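Local structure of amine Dehydrogenase (1JMX) at residues E2-C12 with D56-L64; I27-W37 with L64-E74. The protein probably carries electrons through two bound hemes c as a subunit of an amine-oxidising dehydrogenase. One frame throughout, in Å; residues are numbered along the deposited sequence.

Contact 1 (E2-C12 with D56-L64); sequences EQGPSLLQNKC and DRRTLVKYL. With HEC (heme c), chain F.
Tyr63 lays one face of its ring over Gly4, where helix 4-12 and segment 56-64 of helix 54-67 cross in the cytochrome c-like haem-binding region, a pairing consistent with the N- and C-terminal helix crossing of cytochromes c. The two axes come within 9.4 Å at a crossing angle of -116°, and a glycine at the crossing lets the ring come down on the backbone itself. Gly4 CA makes a CH-pi contact 4.0 Å from the centroid of the Tyr63 ring, while Pro5 CD lies off-centre over the same ring. The phenol reaches this place because CG stands anti to the backbone N (chi1 178°), swinging the ring out toward helix 4-12. Leu8 crosses it at about a right angle and touches Tyr63 CE1 with CD1, at 3.6 Å. A serine in place of Tyr63 would probably open a gap over Gly4 and leave Pro5 and Leu8 without their aromatic partner. One turn back, Leu60 points CD2 at the first turn of helix 4-12, against Gly4 O, Leu7 CB and Leu8 CG. Leu7 splits its two methyls: CD1 packs on Thr59 CG2 at 3.7 Å, and CD2 goes to the carboxylate of Asp56. On this more polar side a water accepts from Lys11 NZ and donates to Asp56 OD1, joining opposite charges whose own atoms do not touch; Lys11 NZ also bonds to Gln51 O. One residue beyond Lys11, Cys12 SG is bonded covalently to CAB of the heme, and Leu60 CD1 sits 3.7 Å from the neighbouring heme carbon CBB.

Contact 2 (I27-W37 with L64-E74); sequences ISHQRKTPEGW and LADKQGLAPSE. With HEC (heme c), chain F.
Gln68, just past helix 54-67, reaches into the loop leading to strand 31-32, beside the heme of this cytochrome c-like domain. Its CB lies 3.4 Å from Gln30 O and packs on Trp37 CZ2; CG stays near the same carbonyl. The chain bends at chi2 (145°), bringing NE2 between two backbone oxygens: it donates to Ile27 O at 2.7 Å and, straighter, to Gln30 O at 3.0 Å. OE1 accepts a hydrogen bond from a water that also meets Ser28 OG, itself bonded to Tyr24 N. The backbone O of Gln68 is gripped from opposite faces of its plane by Lys32 N and Trp37 NE1, the latter at 2.9 Å with the oxygen in the indole plane. Leu64 CB covers one face of that indole and Lys32 CD the other. Arg31 meets Glu74 end-on, NH1 to OE1 and NH2 to OE2, planes 8° apart, while NH1 also donates to Gly69 O. Leu162 O and Ser164 OG take further bonds of this pair. Gln30 NE2 donates to the propionate oxygen O1A, and the turn before Gln30 is tied to the end of helix 54-67 through Ile27 O and Gln30 O: buried charge is matched by charge, backbone carbonyls by N-H donors.

Contacts 1 and 2 follow each other along helix 54-67 and share Leu64, their centres 14 Å apart. Leu64 turns CD2 toward both Leu8 and Ile27, and its CD1 lies 4.1 Å from the heme methyl CMB. The two also touch directly: Cys12 CB packs on Ile27 CD1 at 3.8 Å, and Val61 CG1 meets Pro34 O at 3.4 Å. Both border the same heme c, contact 1 through the thioether of Cys12 and contact 2 through Ile27 beside the macrocycle and Gln30 at a propionate. His16 and Met44 are the axial ligands of its iron. Contact 2 alone extends to the second heme, with the side chain of Lys32 about 4 Å from it.

Contact 1 (E2-C12 with D56-L64)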
loop_
_atom_site.group_PDB
_atom_site.type_symbol
_atom_site.label_atom_id
_atom_site.label_comp_id
_atom_site.label_asym_id
_atom_site.label_seq_id
_atom_site.Cartn_x
_atom_site.Cartn_y
_atom_site.Cartn_z
ATOM N N GLU A 2 -16.316 28.583 14.146
ATOM C CA GLU A 2 -17.629 29.141 13.704
ATOM C C GLU A 2 -18.667 28.030 13.719
ATOM O O GLU A 2 -18.457 26.963 14.305
ATOM C CB GLU A 2 -17.517 29.694 12.274
ATOM C CG GLU A 2 -16.511 30.840 12.101
ATOM C CD GLU A 2 -16.243 31.192 10.637
ATOM O OE1 GLU A 2 -17.073 30.862 9.753
ATOM O OE2 GLU A 2 -15.178 31.798 10.369
ATOM N N GLN A 3 -19.809 28.298 13.103
ATOM C CA GLN A 3 -20.855 27.302 13.018
ATOM C C GLN A 3 -20.544 26.481 11.792
ATOM O O GLN A 3 -19.875 26.958 10.876
ATOM C CB GLN A 3 -22.222 27.971 12.885
ATOM C CG GLN A 3 -22.669 28.687 14.152
ATOM C CD GLN A 3 -22.633 27.774 15.384
ATOM O OE1 GLN A 3 -21.739 27.892 16.243
ATOM N NE2 GLN A 3 -23.601 26.853 15.473
ATOM N N GLY A 4 -21.016 25.243 11.781
ATOM C CA GLY A 4 -20.760 24.370 10.656
ATOM C C GLY A 4 -21.180 24.959 9.325
ATOM O O GLY A 4 -20.363 25.033 8.412
ATOM N N PRO A 5 -22.433 25.432 9.200
ATOM C CA PRO A 5 -22.957 26.016 7.960
ATOM C C PRO A 5 -22.201 27.197 7.370
ATOM O O PRO A 5 -22.034 27.273 6.155
ATOM C CB PRO A 5 -24.400 26.377 8.333
ATOM C CG PRO A 5 -24.347 26.552 9.811
ATOM C CD PRO A 5 -23.478 25.416 10.238
ATOM N N SER A 6 -21.729 28.102 8.222
ATOM C CA SER A 6 -21.004 29.271 7.744
ATOM C C SER A 6 -19.607 28.898 7.276
ATOM O O SER A 6 -19.122 29.466 6.305
ATOM C CB SER A 6 -20.964 30.378 8.806
ATOM O OG SER A 6 -19.715 30.437 9.470
ATOM N N LEU A 7 -18.961 27.957 7.969
ATOM C CA LEU A 7 -17.625 27.484 7.588
ATOM C C LEU A 7 -17.709 26.716 6.274
ATOM O O LEU A 7 -16.807 26.780 5.446
ATOM C CB LEU A 7 -17.038 26.576 8.670
ATOM C CG LEU A 7 -16.212 27.236 9.772
ATOM C CD1 LEU A 7 -15.809 26.202 10.808
ATOM C CD2 LEU A 7 -14.986 27.889 9.169
ATOM N N LEU A 8 -18.795 25.974 6.110
ATOM C CA LEU A 8 -19.045 25.203 4.899
ATOM C C LEU A 8 -19.018 26.125 3.690
ATOM O O LEU A 8 -18.443 25.800 2.656
ATOM C CB LEU A 8 -20.427 24.557 4.965
ATOM C CG LEU A 8 -20.529 23.049 5.117
ATOM C CD1 LEU A 8 -21.976 22.657 4.896
ATOM C CD2 LEU A 8 -19.626 22.352 4.115
ATOM N N GLN A 9 -19.677 27.268 3.821
ATOM C CA GLN A 9 -19.733 28.243 2.747
ATOM C C GLN A 9 -18.428 29.025 2.557
ATOM O O GLN A 9 -17.935 29.136 1.444
ATOM C CB GLN A 9 -20.894 29.198 2.996
ATOM C CG GLN A 9 -21.166 30.152 1.862
ATOM C CD GLN A 9 -21.028 31.581 2.306
ATOM O OE1 GLN A 9 -19.916 32.104 2.407
ATOM N NE2 GLN A 9 -22.148 32.210 2.623
ATOM N N ASN A 10 -17.873 29.551 3.644
ATOM C CA ASN A 10 -16.638 30.338 3.602
ATOM C C ASN A 10 -15.421 29.584 3.068
ATOM O O ASN A 10 -14.522 30.186 2.479
ATOM C CB ASN A 10 -16.254 30.835 5.007
ATOM C CG ASN A 10 -17.153 31.943 5.526
ATOM O OD1 ASN A 10 -18.221 32.247 4.964
ATOM N ND2 ASN A 10 -16.732 32.547 6.636
ATOM N N LYS A 11 -15.383 28.276 3.309
ATOM C CA LYS A 11 -14.242 27.456 2.922
ATOM C C LYS A 11 -14.398 26.497 1.748
ATOM O O LYS A 11 -13.407 26.103 1.138
ATOM C CB LYS A 11 -13.783 26.659 4.144
ATOM C CG LYS A 11 -13.310 27.506 5.320
ATOM C CD LYS A 11 -11.892 27.988 5.114
ATOM C CE LYS A 11 -11.438 28.865 6.256
ATOM N NZ LYS A 11 -10.042 29.336 6.037
ATOM N N CYS A 12 -15.626 26.114 1.434
ATOM C CA CYS A 12 -15.860 25.145 0.360
ATOM C C CYS A 12 -16.479 25.759 -0.894
ATOM O O CYS A 12 -16.232 25.286 -2.007
ATOM C CB CYS A 12 -16.729 23.986 0.890
ATOM S SG CYS A 12 -16.167 23.585 2.581
ATOM N N ASP A 56 -10.878 24.717 12.761
ATOM C CA ASP A 56 -12.005 24.807 11.841
ATOM C C ASP A 56 -12.267 23.484 11.136
ATOM O O ASP A 56 -13.407 23.176 10.788
ATOM C CB ASP A 56 -11.777 25.924 10.816
ATOM C CG ASP A 56 -11.884 27.318 11.428
ATOM O OD1 ASP A 56 -11.508 28.282 10.734
ATOM O OD2 ASP A 56 -12.341 27.456 12.587
ATOM N N ARG A 57 -11.206 22.711 10.918
ATOM C CA ARG A 57 -11.347 21.411 10.277
ATOM C C ARG A 57 -12.112 20.516 11.239
ATOM O O ARG A 57 -13.046 19.835 10.829
ATOM C CB ARG A 57 -9.985 20.804 9.923
ATOM C CG ARG A 57 -10.083 19.502 9.129
ATOM C CD ARG A 57 -8.744 19.077 8.559
ATOM N NE ARG A 57 -7.748 18.873 9.605
ATOM C CZ ARG A 57 -6.531 18.381 9.403
ATOM N NH1 ARG A 57 -6.130 18.033 8.187
ATOM N NH2 ARG A 57 -5.711 18.226 10.425
ATOM N N ARG A 58 -11.764 20.583 12.526
ATOM C CA ARG A 58 -12.448 19.793 13.553
ATOM C C ARG A 58 -13.919 20.159 13.620
ATOM O O ARG A 58 -14.767 19.303 13.849
ATOM C CB ARG A 58 -11.829 20.008 14.939
ATOM C CG ARG A 58 -10.720 19.029 15.280
ATOM C CD ARG A 58 -10.322 19.115 16.740
ATOM N NE ARG A 58 -9.763 20.417 17.089
ATOM C CZ ARG A 58 -8.529 20.810 16.785
ATOM N NH1 ARG A 58 -7.713 20.008 16.112
ATOM N NH2 ARG A 58 -8.088 21.987 17.208
ATOM N N THR A 59 -14.211 21.442 13.427
ATOM C CA THR A 59 -15.587 21.918 13.464
ATOM C C THR A 59 -16.384 21.338 12.306
ATOM O O THR A 59 -17.487 20.837 12.506
ATOM C CB THR A 59 -15.655 23.462 13.419
ATOM O OG1 THR A 59 -14.953 24.000 14.546
ATOM C CG2 THR A 59 -17.113 23.946 13.456
ATOM N N LEU A 60 -15.813 21.377 11.104
ATOM C CA LEU A 60 -16.493 20.849 9.924
ATOM C C LEU A 60 -16.712 19.345 9.982
ATOM O O LEU A 60 -17.763 18.860 9.576
ATOM C CB LEU A 60 -15.757 21.239 8.643
ATOM C CG LEU A 60 -16.059 22.665 8.183
ATOM C CD1 LEU A 60 -15.255 22.987 6.940
ATOM C CD2 LEU A 60 -17.551 22.820 7.906
ATOM N N VAL A 61 -15.729 18.613 10.498
ATOM C CA VAL A 61 -15.836 17.157 10.623
ATOM C C VAL A 61 -17.004 16.813 11.544
ATOM O O VAL A 61 -17.835 15.980 11.207
ATOM C CB VAL A 61 -14.524 16.532 11.175
ATOM C CG1 VAL A 61 -14.735 15.057 11.519
ATOM C CG2 VAL A 61 -13.397 16.680 10.153
ATOM N N LYS A 62 -17.083 17.497 12.685
ATOM C CA LYS A 62 -18.157 17.278 13.653
ATOM C C LYS A 62 -19.500 17.541 12.983
ATOM O O LYS A 62 -20.413 16.714 13.046
ATOM C CB LYS A 62 -17.978 18.203 14.863
ATOM C CG LYS A 62 -19.085 18.111 15.922
ATOM C CD LYS A 62 -18.958 16.852 16.763
ATOM C CE LYS A 62 -19.986 16.801 17.884
ATOM N NZ LYS A 62 -21.318 16.295 17.461
ATOM N N TYR A 63 -19.583 18.674 12.290
ATOM C CA TYR A 63 -20.799 19.076 11.596
ATOM C C TYR A 63 -21.226 18.066 10.535
ATOM O O TYR A 63 -22.379 17.643 10.491
ATOM C CB TYR A 63 -20.615 20.463 10.955
ATOM C CG TYR A 63 -21.827 20.933 10.184
ATOM C CD1 TYR A 63 -21.859 20.884 8.785
ATOM C CD2 TYR A 63 -22.971 21.380 10.852
ATOM C CE1 TYR A 63 -23.002 21.260 8.075
ATOM C CE2 TYR A 63 -24.122 21.759 10.150
ATOM C CZ TYR A 63 -24.132 21.694 8.764
ATOM O OH TYR A 63 -25.278 22.040 8.080
ATOM N N LEU A 64 -20.289 17.667 9.691
ATOM C CA LEU A 64 -20.594 16.725 8.620
ATOM C C LEU A 64 -20.822 15.292 9.101
ATOM O O LEU A 64 -21.662 14.586 8.563
ATOM C CB LEU A 64 -19.501 16.790 7.560
ATOM C CG LEU A 64 -19.407 18.175 6.919
ATOM C CD1 LEU A 64 -18.104 18.325 6.169
ATOM C CD2 LEU A 64 -20.610 18.400 6.014
HETATM FE FE HEC F . -13.871 19.685 -2.307
HETATM C CHA HEC F . -14.345 16.933 -4.195
HETATM C CHB HEC F . -15.566 18.243 0.239
HETATM C CHC HEC F . -13.406 22.485 -0.409
HETATM C CHD HEC F . -12.160 21.160 -4.891
HETATM N NA HEC F . -14.762 17.961 -2.038
HETATM C C1A HEC F . -14.873 16.919 -2.921
HETATM C C2A HEC F . -15.618 15.810 -2.339
HETATM C C3A HEC F . -15.954 16.187 -1.096
HETATM C C4A HEC F . -15.424 17.520 -0.907
HETATM C CMA HEC F . -16.742 15.368 -0.093
HETATM C CAA HEC F . -15.935 14.500 -3.022
HETATM C CBA HEC F . -14.909 13.467 -2.614
HETATM C CGA HEC F . -15.138 12.111 -3.254
HETATM O O1A HEC F . -16.096 11.948 -4.028
HETATM O O2A HEC F . -14.343 11.194 -2.974
HETATM N NB HEC F . -14.366 20.242 -0.491
HETATM C C1B HEC F . -15.083 19.513 0.460
HETATM C C2B HEC F . -15.287 20.216 1.682
HETATM C C3B HEC F . -14.685 21.429 1.495
HETATM C C4B HEC F . -14.107 21.437 0.159
HETATM C CMB HEC F . -16.042 19.697 2.924
HETATM C CAB HEC F . -14.678 22.521 2.546
HETATM C CBB HEC F . -13.604 22.496 3.637
HETATM N NC HEC F . -12.973 21.439 -2.591
HETATM C C1C HEC F . -12.874 22.491 -1.689
HETATM C C2C HEC F . -12.150 23.607 -2.245
HETATM C C3C HEC F . -11.813 23.256 -3.490
HETATM C C4C HEC F . -12.313 21.896 -3.711
HETATM C CMC HEC F . -11.858 24.925 -1.529
HETATM C CAC HEC F . -11.259 24.227 -4.522
HETATM C CBC HEC F . -9.778 24.528 -4.629
HETATM N ND HEC F . -13.352 19.162 -4.157
HETATM C C1D HEC F . -12.647 19.875 -5.101
HETATM C C2D HEC F . -12.479 19.114 -6.346
HETATM C C3D HEC F . -13.106 17.925 -6.113
HETATM C C4D HEC F . -13.631 17.977 -4.781
HETATM C CMD HEC F . -11.754 19.570 -7.619
HETATM C CAD HEC F . -13.257 16.727 -7.049
HETATM C CBD HEC F . -12.093 15.749 -7.070
HETATM C CGD HEC F . -11.786 15.157 -5.716
HETATM O O1D HEC F . -10.773 15.525 -5.116
HETATM O O2D HEC F . -12.556 14.314 -5.233
HETATM O O HOH W 1 -9.330 28.278 8.760
#

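Contact 2 (I27-W37 with L64-E74)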
loop_
_atom_site.group_PDB
_atom_site.type_symbol
_atom_site.label_atom_id
_atom_site.label_comp_id
_atom_site.label_asym_id
_atom_site.label_seq_id
_atom_site.Cartn_x
_atom_site.Cartn_y
_atom_site.Cartn_z
ATOM N N ILE A 27 -20.508 17.499 -1.558
ATOM C CA ILE A 27 -20.563 17.468 -0.094
ATOM C C ILE A 27 -21.850 16.934 0.519
ATOM O O ILE A 27 -21.807 16.090 1.412
ATOM C CB ILE A 27 -20.274 18.869 0.484
ATOM C CG1 ILE A 27 -18.904 19.342 -0.005
ATOM C CG2 ILE A 27 -20.322 18.847 2.013
ATOM C CD1 ILE A 27 -18.574 20.761 0.369
ATOM N N SER A 28 -22.989 17.394 0.018
ATOM C CA SER A 28 -24.281 16.978 0.552
ATOM C C SER A 28 -24.890 15.742 -0.099
ATOM O O SER A 28 -26.081 15.485 0.060
ATOM C CB SER A 28 -25.272 18.137 0.447
ATOM O OG SER A 28 -24.712 19.319 0.982
ATOM N N HIS A 29 -24.077 14.951 -0.787
ATOM C CA HIS A 29 -24.584 13.773 -1.481
ATOM C C HIS A 29 -23.772 12.526 -1.149
ATOM O O HIS A 29 -23.744 11.557 -1.911
ATOM C CB HIS A 29 -24.555 14.041 -2.984
ATOM C CG HIS A 29 -25.034 15.407 -3.350
ATOM N ND1 HIS A 29 -26.358 15.691 -3.594
ATOM C CD2 HIS A 29 -24.375 16.586 -3.438
ATOM C CE1 HIS A 29 -26.497 16.986 -3.813
ATOM N NE2 HIS A 29 -25.308 17.552 -3.724
ATOM N N GLN A 30 -23.114 12.577 0.005
ATOM C CA GLN A 30 -22.285 11.488 0.482
ATOM C C GLN A 30 -22.393 11.398 2.005
ATOM O O GLN A 30 -22.587 12.411 2.679
ATOM C CB GLN A 30 -20.826 11.750 0.094
ATOM C CG GLN A 30 -20.570 11.896 -1.399
ATOM C CD GLN A 30 -19.149 12.320 -1.709
ATOM O OE1 GLN A 30 -18.298 12.375 -0.822
ATOM N NE2 GLN A 30 -18.890 12.638 -2.965
ATOM N N ARG A 31 -22.310 10.180 2.536
ATOM C CA ARG A 31 -22.349 9.948 3.990
ATOM C C ARG A 31 -21.123 9.123 4.339
ATOM O O ARG A 31 -20.828 8.140 3.666
ATOM C CB ARG A 31 -23.623 9.211 4.416
ATOM C CG ARG A 31 -24.878 10.040 4.250
ATOM C CD ARG A 31 -26.076 9.438 4.943
ATOM N NE ARG A 31 -26.592 8.248 4.281
ATOM C CZ ARG A 31 -26.485 7.022 4.779
ATOM N NH1 ARG A 31 -25.870 6.834 5.938
ATOM N NH2 ARG A 31 -27.045 5.992 4.157
ATOM N N LYS A 32 -20.382 9.554 5.352
ATOM C CA LYS A 32 -19.164 8.852 5.757
ATOM C C LYS A 32 -18.997 8.859 7.278
ATOM O O LYS A 32 -19.749 9.519 8.008
ATOM C CB LYS A 32 -17.924 9.534 5.154
ATOM C CG LYS A 32 -18.074 10.120 3.756
ATOM C CD LYS A 32 -16.882 11.016 3.443
ATOM C CE LYS A 32 -17.091 11.845 2.184
ATOM N NZ LYS A 32 -16.698 11.140 0.961
ATOM N N THR A 33 -17.974 8.146 7.740
ATOM C CA THR A 33 -17.647 8.079 9.159
ATOM C C THR A 33 -16.885 9.365 9.493
ATOM O O THR A 33 -16.536 10.129 8.591
ATOM C CB THR A 33 -16.723 6.861 9.469
ATOM O OG1 THR A 33 -15.477 7.006 8.776
ATOM C CG2 THR A 33 -17.386 5.554 9.059
ATOM N N PRO A 34 -16.656 9.645 10.791
ATOM C CA PRO A 34 -15.924 10.850 11.206
ATOM C C PRO A 34 -14.527 10.941 10.571
ATOM O O PRO A 34 -14.114 12.013 10.125
ATOM C CB PRO A 34 -15.844 10.686 12.720
ATOM C CG PRO A 34 -17.146 10.027 13.032
ATOM C CD PRO A 34 -17.244 8.967 11.963
ATOM N N GLU A 35 -13.806 9.822 10.521
ATOM C CA GLU A 35 -12.479 9.829 9.910
ATOM C C GLU A 35 -12.571 9.899 8.393
ATOM O O GLU A 35 -11.616 10.289 7.738
ATOM C CB GLU A 35 -11.584 8.658 10.359
ATOM C CG GLU A 35 -12.260 7.410 10.876
ATOM C CD GLU A 35 -12.876 7.592 12.245
ATOM O OE1 GLU A 35 -14.103 7.470 12.342
ATOM O OE2 GLU A 35 -12.151 7.863 13.217
ATOM N N GLY A 36 -13.720 9.512 7.845
ATOM C CA GLY A 36 -13.924 9.584 6.411
ATOM C C GLY A 36 -14.034 11.053 6.030
ATOM O O GLY A 36 -13.406 11.513 5.072
ATOM N N TRP A 37 -14.819 11.800 6.803
ATOM C CA TRP A 37 -14.981 13.228 6.561
ATOM C C TRP A 37 -13.652 13.953 6.713
ATOM O O TRP A 37 -13.312 14.786 5.876
ATOM C CB TRP A 37 -16.058 13.836 7.467
ATOM C CG TRP A 37 -17.437 13.565 6.955
ATOM C CD1 TRP A 37 -18.411 12.835 7.565
ATOM C CD2 TRP A 37 -17.974 13.976 5.693
ATOM N NE1 TRP A 37 -19.520 12.756 6.758
ATOM C CE2 TRP A 37 -19.281 13.450 5.604
ATOM C CE3 TRP A 37 -17.475 14.737 4.623
ATOM C CZ2 TRP A 37 -20.098 13.658 4.488
ATOM C CZ3 TRP A 37 -18.290 14.943 3.510
ATOM C CH2 TRP A 37 -19.587 14.404 3.455
ATOM N N LEU A 64 -20.289 17.667 9.691
ATOM C CA LEU A 64 -20.594 16.725 8.620
ATOM C C LEU A 64 -20.822 15.292 9.101
ATOM O O LEU A 64 -21.662 14.586 8.563
ATOM C CB LEU A 64 -19.501 16.790 7.560
ATOM C CG LEU A 64 -19.407 18.175 6.919
ATOM C CD1 LEU A 64 -18.104 18.325 6.169
ATOM C CD2 LEU A 64 -20.610 18.400 6.014
ATOM N N ALA A 65 -20.112 14.892 10.150
ATOM C CA ALA A 65 -20.240 13.551 10.706
ATOM C C ALA A 65 -21.618 13.327 11.335
ATOM O O ALA A 65 -22.146 12.222 11.309
ATOM C CB ALA A 65 -19.135 13.299 11.724
ATOM N N ASP A 66 -22.190 14.382 11.904
ATOM C CA ASP A 66 -23.509 14.311 12.520
ATOM C C ASP A 66 -24.598 14.381 11.460
ATOM O O ASP A 66 -25.519 13.576 11.466
ATOM C CB ASP A 66 -23.707 15.457 13.513
ATOM C CG ASP A 66 -22.983 15.243 14.826
ATOM O OD1 ASP A 66 -21.992 14.483 14.897
ATOM O OD2 ASP A 66 -23.411 15.863 15.810
ATOM N N LYS A 67 -24.486 15.349 10.551
ATOM C CA LYS A 67 -25.463 15.538 9.475
ATOM C C LYS A 67 -25.501 14.375 8.482
ATOM O O LYS A 67 -26.573 13.873 8.121
ATOM C CB LYS A 67 -25.164 16.834 8.710
ATOM C CG LYS A 67 -26.195 17.936 8.902
ATOM C CD LYS A 67 -26.375 18.271 10.391
ATOM C CE LYS A 67 -25.038 18.605 11.074
ATOM N NZ LYS A 67 -25.075 18.712 12.580
ATOM N N GLN A 68 -24.319 13.966 8.031
ATOM C CA GLN A 68 -24.193 12.888 7.061
ATOM C C GLN A 68 -23.283 11.763 7.533
ATOM O O GLN A 68 -22.159 11.603 7.063
ATOM C CB GLN A 68 -23.705 13.461 5.735
ATOM C CG GLN A 68 -24.702 14.409 5.087
ATOM C CD GLN A 68 -24.020 15.539 4.355
ATOM O OE1 GLN A 68 -24.451 16.689 4.433
ATOM N NE2 GLN A 68 -22.941 15.225 3.658
ATOM N N GLY A 69 -23.791 10.984 8.476
ATOM C CA GLY A 69 -23.033 9.868 9.002
ATOM C C GLY A 69 -23.681 8.558 8.610
ATOM O O GLY A 69 -24.574 8.520 7.764
ATOM N N LEU A 70 -23.213 7.475 9.213
ATOM C CA LEU A 70 -23.758 6.160 8.925
ATOM C C LEU A 70 -24.503 5.643 10.149
ATOM O O LEU A 70 -24.150 5.960 11.280
ATOM C CB LEU A 70 -22.636 5.171 8.591
ATOM C CG LEU A 70 -21.618 5.463 7.493
ATOM C CD1 LEU A 70 -20.729 4.247 7.316
ATOM C CD2 LEU A 70 -22.316 5.783 6.196
ATOM N N ALA A 71 -25.556 4.874 9.920
ATOM C CA ALA A 71 -26.281 4.272 11.022
ATOM C C ALA A 71 -25.339 3.192 11.584
ATOM O O ALA A 71 -24.415 2.748 10.900
ATOM C CB ALA A 71 -27.573 3.650 10.519
ATOM N N PRO A 72 -25.529 2.794 12.851
ATOM C CA PRO A 72 -24.663 1.770 13.433
ATOM C C PRO A 72 -24.574 0.504 12.581
ATOM O O PRO A 72 -23.484 0.025 12.294
ATOM C CB PRO A 72 -25.321 1.509 14.785
ATOM C CG PRO A 72 -25.853 2.854 15.140
ATOM C CD PRO A 72 -26.488 3.291 13.852
ATOM N N SER A 73 -25.721 0.010 12.127
ATOM C CA SER A 73 -25.771 -1.197 11.316
ATOM C C SER A 73 -25.096 -1.065 9.952
ATOM O O SER A 73 -24.850 -2.063 9.286
ATOM C CB SER A 73 -27.214 -1.670 11.153
ATOM O OG SER A 73 -27.992 -0.718 10.462
ATOM N N GLU A 74 -24.809 0.161 9.528
ATOM C CA GLU A 74 -24.139 0.370 8.250
ATOM C C GLU A 74 -22.625 0.242 8.404
ATOM O O GLU A 74 -21.893 0.280 7.420
ATOM C CB GLU A 74 -24.519 1.722 7.646
ATOM C CG GLU A 74 -25.998 1.841 7.272
ATOM C CD GLU A 74 -26.342 3.189 6.668
ATOM O OE1 GLU A 74 -25.872 4.221 7.180
ATOM O OE2 GLU A 74 -27.080 3.218 5.673
HETATM FE FE HEC F . -13.871 19.685 -2.307
HETATM C CHA HEC F . -14.345 16.933 -4.195
HETATM C CHB HEC F . -15.566 18.243 0.239
HETATM C CHC HEC F . -13.406 22.485 -0.409
HETATM C CHD HEC F . -12.160 21.160 -4.891
HETATM N NA HEC F . -14.762 17.961 -2.038
HETATM C C1A HEC F . -14.873 16.919 -2.921
HETATM C C2A HEC F . -15.618 15.810 -2.339
HETATM C C3A HEC F . -15.954 16.187 -1.096
HETATM C C4A HEC F . -15.424 17.520 -0.907
HETATM C CMA HEC F . -16.742 15.368 -0.093
HETATM C CAA HEC F . -15.935 14.500 -3.022
HETATM C CBA HEC F . -14.909 13.467 -2.614
HETATM C CGA HEC F . -15.138 12.111 -3.254
HETATM O O1A HEC F . -16.096 11.948 -4.028
HETATM O O2A HEC F . -14.343 11.194 -2.974
HETATM N NB HEC F . -14.366 20.242 -0.491
HETATM C C1B HEC F . -15.083 19.513 0.460
HETATM C C2B HEC F . -15.287 20.216 1.682
HETATM C C3B HEC F . -14.685 21.429 1.495
HETATM C C4B HEC F . -14.107 21.437 0.159
HETATM C CMB HEC F . -16.042 19.697 2.924
HETATM C CAB HEC F . -14.678 22.521 2.546
HETATM C CBB HEC F . -13.604 22.496 3.637
HETATM N NC HEC F . -12.973 21.439 -2.591
HETATM C C1C HEC F . -12.874 22.491 -1.689
HETATM C C2C HEC F . -12.150 23.607 -2.245
HETATM C C3C HEC F . -11.813 23.256 -3.490
HETATM C C4C HEC F . -12.313 21.896 -3.711
HETATM C CMC HEC F . -11.858 24.925 -1.529
HETATM C CAC HEC F . -11.259 24.227 -4.522
HETATM C CBC HEC F . -9.778 24.528 -4.629
HETATM N ND HEC F . -13.352 19.162 -4.157
HETATM C C1D HEC F . -12.647 19.875 -5.101
HETATM C C2D HEC F . -12.479 19.114 -6.346
HETATM C C3D HEC F . -13.106 17.925 -6.113
HETATM C C4D HEC F . -13.631 17.977 -4.781
HETATM C CMD HEC F . -11.754 19.570 -7.619
HETATM C CAD HEC F . -13.257 16.727 -7.049
HETATM C CBD HEC F . -12.093 15.749 -7.070
HETATM C CGD HEC F . -11.786 15.157 -5.716
HETATM O O1D HEC F . -10.773 15.525 -5.116
HETATM O O2D HEC F . -12.556 14.314 -5.233
HETATM O O HOH W 2 -24.053 19.286 3.548
HETATM O O HOH W 3 -20.030 10.205 10.755
#